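Local atomic coordinates of glucosamine kinase (PDB entry 6HWJ), a protein that catalyses the ATP- and magnesium-dependent phosphorylation of D-glucosamine to D-glucosamine 6-phosphate and, to a lesser extent, acts on glucose. Residues P334-V339 against T399-A404; A247-R252 against T292-V297. All coordinates share one frame; numbering follows the deposited sequence.

Interaction 1. Residues P334-V339 against T399-A404; sequences PAALDV and TPLRYA
Leu401 meets Ala336 and Leu337 through a single methyl, because its CG stands anti to the carbonyl carbon (chi1 -68°) and its CD1 is then carried straight outward (chi2 -171°). Leu337 is built the other way: its CG lies anti to its backbone N (chi1 177°), which takes the branched end, CG with its two methyls, aside and leaves CB, at the flank of the helix, as the part of the side chain in contact. The extended CD1 of Leu401 therefore comes down on the backbone of the opposing first turn, 3.7 Å from Leu337 N and 3.8 Å from Leu337 CA, with Leu337 CB at 4.2 Å and the small Ala336 CB at 4.3 Å from the same methyl. The amide beneath the methyl is already spent, since Leu337 N donates to Pro334 O. Leu337 CA and Leu401 CA, 6.6 Å apart, are the nearest such pair across the segments. Leu401 also touches Val340, about one turn further along helix 335-356, while Asp338 faces away and holds His230 and the backbone of His298 and Gly299. The arrangement is apolar helix-helix packing, joining helices 335-356 and 398-416 near the sugar site: the Leu337 side chain lies about 8 Å from that of Asp300, which binds D-glucosamine.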
loop_
_atom_site.group_PDB
_atom_site.type_symbol
_atom_site.label_atom_id
_atom_site.label_comp_id
_atom_site.label_asym_id
_atom_site.label_seq_id
_atom_site.Cartn_x
_atom_site.Cartn_y
_atom_site.Cartn_z
ATOM N N PRO A 334 3.751 11.331 9.186
ATOM C CA PRO A 334 4.473 12.385 8.464
ATOM C C PRO A 334 4.618 12.036 6.989
ATOM O O PRO A 334 4.898 10.897 6.634
ATOM C CB PRO A 334 5.847 12.426 9.149
ATOM C CG PRO A 334 5.681 11.630 10.413
ATOM C CD PRO A 334 4.629 10.605 10.116
ATOM N N ALA A 335 4.464 13.045 6.135
ATOM C CA ALA A 335 4.732 12.860 4.715
ATOM C C ALA A 335 6.162 12.387 4.481
ATOM O O ALA A 335 6.417 11.603 3.551
ATOM C CB ALA A 335 4.471 14.162 3.953
ATOM N N ALA A 336 7.100 12.815 5.322
ATOM C CA ALA A 336 8.477 12.381 5.167
ATOM C C ALA A 336 8.616 10.868 5.261
ATOM O O ALA A 336 9.601 10.311 4.760
ATOM C CB ALA A 336 9.366 13.055 6.212
ATOM N N LEU A 337 7.659 10.183 5.889
ATOM C CA LEU A 337 7.698 8.730 5.922
ATOM C C LEU A 337 7.642 8.139 4.514
ATOM O O LEU A 337 8.426 7.242 4.170
ATOM C CB LEU A 337 6.543 8.195 6.776
ATOM C CG LEU A 337 6.448 6.668 6.811
ATOM C CD1 LEU A 337 7.622 6.078 7.596
ATOM C CD2 LEU A 337 5.113 6.215 7.439
ATOM N N ASP A 338 6.710 8.616 3.678
ATOM C CA ASP A 338 6.687 8.162 2.284
ATOM C C ASP A 338 7.978 8.542 1.581
ATOM O O ASP A 338 8.491 7.785 0.742
ATOM C CB ASP A 338 5.506 8.756 1.515
ATOM C CG ASP A 338 4.152 8.195 1.943
ATOM O OD1 ASP A 338 4.077 7.092 2.537
ATOM O OD2 ASP A 338 3.143 8.878 1.648
ATOM N N VAL A 339 8.490 9.744 1.869
ATOM C CA VAL A 339 9.702 10.225 1.203
ATOM C C VAL A 339 10.854 9.269 1.465
ATOM O O VAL A 339 11.537 8.838 0.530
ATOM C CB VAL A 339 10.042 11.650 1.665
ATOM C CG1 VAL A 339 11.421 12.041 1.215
ATOM C CG2 VAL A 339 9.004 12.648 1.156
ATOM N N THR A 399 16.609 12.002 8.390
ATOM C CA THR A 399 17.626 11.075 8.892
ATOM C C THR A 399 17.042 10.042 9.852
ATOM O O THR A 399 17.261 8.842 9.639
ATOM C CB THR A 399 18.772 11.849 9.522
ATOM O OG1 THR A 399 19.299 12.763 8.550
ATOM C CG2 THR A 399 19.890 10.888 9.972
ATOM N N PRO A 400 16.320 10.412 10.917
ATOM C CA PRO A 400 15.792 9.360 11.806
ATOM C C PRO A 400 14.896 8.355 11.102
ATOM O O PRO A 400 15.016 7.154 11.363
ATOM C CB PRO A 400 15.047 10.148 12.893
ATOM C CG PRO A 400 14.874 11.535 12.366
ATOM C CD PRO A 400 16.037 11.765 11.416
ATOM N N LEU A 401 13.982 8.799 10.223
ATOM C CA LEU A 401 13.091 7.854 9.561
ATOM C C LEU A 401 13.836 6.998 8.540
ATOM O O LEU A 401 13.506 5.818 8.351
ATOM C CB LEU A 401 11.941 8.590 8.892
ATOM C CG LEU A 401 10.910 9.286 9.774
ATOM C CD1 LEU A 401 9.725 9.771 8.925
ATOM C CD2 LEU A 401 10.424 8.368 10.898
ATOM N N ARG A 402 14.841 7.559 7.869
ATOM C CA ARG A 402 15.614 6.753 6.929
ATOM C C ARG A 402 16.376 5.654 7.658
ATOM O O ARG A 402 16.357 4.489 7.243
ATOM C CB ARG A 402 16.559 7.637 6.118
ATOM C CG ARG A 402 17.490 6.865 5.206
ATOM C CD ARG A 402 16.723 6.051 4.138
ATOM N NE ARG A 402 17.645 5.251 3.339
ATOM C CZ ARG A 402 18.316 5.716 2.283
ATOM N NH1 ARG A 402 19.159 4.925 1.639
ATOM N NH2 ARG A 402 18.130 6.958 1.867
ATOM N N TYR A 403 17.041 6.002 8.769
ATOM C CA TYR A 403 17.731 4.985 9.538
ATOM C C TYR A 403 16.768 3.865 9.906
ATOM O O TYR A 403 17.101 2.687 9.785
ATOM C CB TYR A 403 18.364 5.603 10.794
ATOM C CG TYR A 403 19.603 6.454 10.547
ATOM C CD1 TYR A 403 20.156 6.580 9.278
ATOM C CD2 TYR A 403 20.233 7.114 11.599
ATOM C CE1 TYR A 403 21.299 7.354 9.065
ATOM C CE2 TYR A 403 21.368 7.873 11.394
ATOM C CZ TYR A 403 21.893 7.994 10.120
ATOM O OH TYR A 403 23.027 8.766 9.916
ATOM N N ALA A 404 15.559 4.219 10.360
ATOM C CA ALA A 404 14.588 3.207 10.763
ATOM C C ALA A 404 14.184 2.325 9.581
ATOM O O ALA A 404 13.908 1.131 9.757
ATOM C CB ALA A 404 13.359 3.882 11.363
#

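Interaction 2. Residues A247-R252 against T292-V297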
loop_
_atom_site.group_PDB
_atom_site.type_symbol
_atom_site.label_atom_id
_atom_site.label_comp_id
_atom_site.label_asym_id
_atom_site.label_seq_id
_atom_site.Cartn_x
_atom_site.Cartn_y
_atom_site.Cartn_z
ATOM N N ALA A 247 7.427 10.558 21.090
ATOM C CA ALA A 247 8.022 9.676 22.086
ATOM C C ALA A 247 7.743 8.213 21.758
ATOM O O ALA A 247 8.638 7.364 21.858
ATOM C CB ALA A 247 7.497 10.031 23.474
ATOM N N ALA A 248 6.505 7.898 21.366
ATOM C CA ALA A 248 6.189 6.540 20.929
ATOM C C ALA A 248 7.033 6.120 19.731
ATOM O O ALA A 248 7.465 4.963 19.645
ATOM C CB ALA A 248 4.702 6.432 20.578
ATOM N N TRP A 249 7.243 7.026 18.770
ATOM C CA TRP A 249 8.065 6.675 17.608
ATOM C C TRP A 249 9.445 6.202 18.056
ATOM O O TRP A 249 9.962 5.187 17.572
ATOM C CB TRP A 249 8.215 7.860 16.659
ATOM C CG TRP A 249 6.942 8.388 16.051
ATOM C CD1 TRP A 249 5.702 7.830 16.122
ATOM C CD2 TRP A 249 6.799 9.582 15.271
ATOM N NE1 TRP A 249 4.788 8.609 15.447
ATOM C CE2 TRP A 249 5.439 9.693 14.918
ATOM C CE3 TRP A 249 7.687 10.575 14.849
ATOM C CZ2 TRP A 249 4.951 10.756 14.177
ATOM C CZ3 TRP A 249 7.201 11.631 14.104
ATOM C CH2 TRP A 249 5.845 11.710 13.763
ATOM N N GLY A 250 10.060 6.941 18.979
ATOM C CA GLY A 250 11.404 6.595 19.427
ATOM C C GLY A 250 11.463 5.258 20.138
ATOM O O GLY A 250 12.393 4.473 19.928
ATOM N N VAL A 251 10.464 4.970 20.970
ATOM C CA VAL A 251 10.416 3.672 21.638
ATOM C C VAL A 251 10.338 2.555 20.608
ATOM O O VAL A 251 11.092 1.574 20.671
ATOM C CB VAL A 251 9.228 3.610 22.618
ATOM C CG1 VAL A 251 8.997 2.172 23.073
ATOM C CG2 VAL A 251 9.471 4.536 23.807
ATOM N N ARG A 252 9.411 2.681 19.651
ATOM C CA ARG A 252 9.267 1.662 18.615
ATOM C C ARG A 252 10.561 1.504 17.828
ATOM O O ARG A 252 11.010 0.382 17.554
ATOM C CB ARG A 252 8.096 2.026 17.695
ATOM C CG ARG A 252 8.075 1.302 16.350
ATOM C CD ARG A 252 7.433 -0.072 16.422
ATOM N NE ARG A 252 5.977 0.006 16.335
ATOM C CZ ARG A 252 5.194 -0.978 15.898
ATOM N NH1 ARG A 252 5.720 -2.128 15.495
ATOM N NH2 ARG A 252 3.880 -0.806 15.857
ATOM N N THR A 292 5.104 18.397 14.384
ATOM C CA THR A 292 5.319 18.156 12.963
ATOM C C THR A 292 4.026 17.639 12.338
ATOM O O THR A 292 3.285 16.884 12.980
ATOM C CB THR A 292 6.464 17.159 12.759
ATOM O OG1 THR A 292 6.864 17.163 11.386
ATOM C CG2 THR A 292 6.050 15.752 13.157
ATOM N N PRO A 293 3.706 18.042 11.108
ATOM C CA PRO A 293 2.374 17.740 10.554
ATOM C C PRO A 293 2.236 16.289 10.129
ATOM O O PRO A 293 3.099 15.743 9.435
ATOM C CB PRO A 293 2.264 18.688 9.349
ATOM C CG PRO A 293 3.682 18.899 8.922
ATOM C CD PRO A 293 4.500 18.904 10.208
ATOM N N LEU A 294 1.132 15.672 10.540
ATOM C CA LEU A 294 0.742 14.346 10.052
ATOM C C LEU A 294 -0.420 14.490 9.072
ATOM O O LEU A 294 -1.359 15.264 9.324
ATOM C CB LEU A 294 0.333 13.430 11.199
ATOM C CG LEU A 294 1.260 13.441 12.433
ATOM C CD1 LEU A 294 0.664 12.591 13.562
ATOM C CD2 LEU A 294 2.632 12.950 12.027
ATOM N N ILE A 295 -0.353 13.742 7.969
ATOM C CA ILE A 295 -1.374 13.749 6.925
ATOM C C ILE A 295 -1.720 12.306 6.564
ATOM O O ILE A 295 -1.048 11.363 6.972
ATOM C CB ILE A 295 -0.926 14.511 5.654
ATOM C CG1 ILE A 295 0.326 13.882 5.056
ATOM C CG2 ILE A 295 -0.679 16.003 5.968
ATOM C CD1 ILE A 295 0.604 14.315 3.624
ATOM N N ASP A 296 -2.788 12.146 5.790
ATOM C CA ASP A 296 -3.035 10.872 5.112
ATOM C C ASP A 296 -1.859 10.580 4.178
ATOM O O ASP A 296 -1.518 11.411 3.325
ATOM C CB ASP A 296 -4.341 10.944 4.305
ATOM C CG ASP A 296 -5.578 11.119 5.183
ATOM O OD1 ASP A 296 -5.479 11.097 6.429
ATOM O OD2 ASP A 296 -6.668 11.309 4.616
ATOM N N VAL A 297 -1.235 9.414 4.334
ATOM C CA VAL A 297 -0.066 9.057 3.551
ATOM C C VAL A 297 -0.342 7.742 2.816
ATOM O O VAL A 297 -1.338 7.069 3.056
ATOM C CB VAL A 297 1.217 8.934 4.402
ATOM C CG1 VAL A 297 1.592 10.275 5.027
ATOM C CG2 VAL A 297 1.068 7.864 5.476
#
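Segment 247-252 of helix 243-263 and the strand at 293-295 stay well apart as backbones, 12.7 Å between the CA atoms of Trp249 and Thr292, and the gap is bridged by a single indole. Trp249 sends its ring toward the strand with CG anti to the carbonyl carbon (chi1 -62°), and the benzo edge, CZ2 and CH2, makes the contact. Leu294 meets it at the rim: its CD2 lies near the ring plane, 3.8 Å from Trp249 CZ2 and 3.9 Å from Trp249 CH2, the two side chains running past each other in opposite directions. Thr292, two residues earlier and just ahead of the strand, also points toward the helix and adds its methyl, with CG2 lying 4.1 Å from Trp249 CH2 on an oblique approach. The threonine hydroxyl is turned to another partner, OG1 being hydrogen-bonded to Asp394, and the indole NE1 binds a buffer molecule, probably from the crystallisation liquor. Carbon alone thus faces carbon across this small interface of 95 Å². Both polar side-chain atoms of the meeting residues find their partners to the side, so the attraction is dispersion and the burial of apolar surface, with shape rather than directional bonding setting the fit.

Along the chain the two contacts come in series: interaction 2 closes at Val297 before interaction 1 opens at Pro334, and their centres lie 10 Å apart. The three-stranded antiparallel sheet joins them, for strand 293-295 is its middle member and strand 333-334, which runs directly into helix 335-356, is an outer one. Pro334 is the physical link between the contacts: its CG packs 3.4 Å from Trp249 CH2, and its N lies 3.5 Å from Leu294 CD2. Helix 243-263 thus reaches the small sheet through Trp249, while helix 398-416 packs on the helix that strand 333-334 leads into, beside the stretch that carries the glucosamine-binding Asp300.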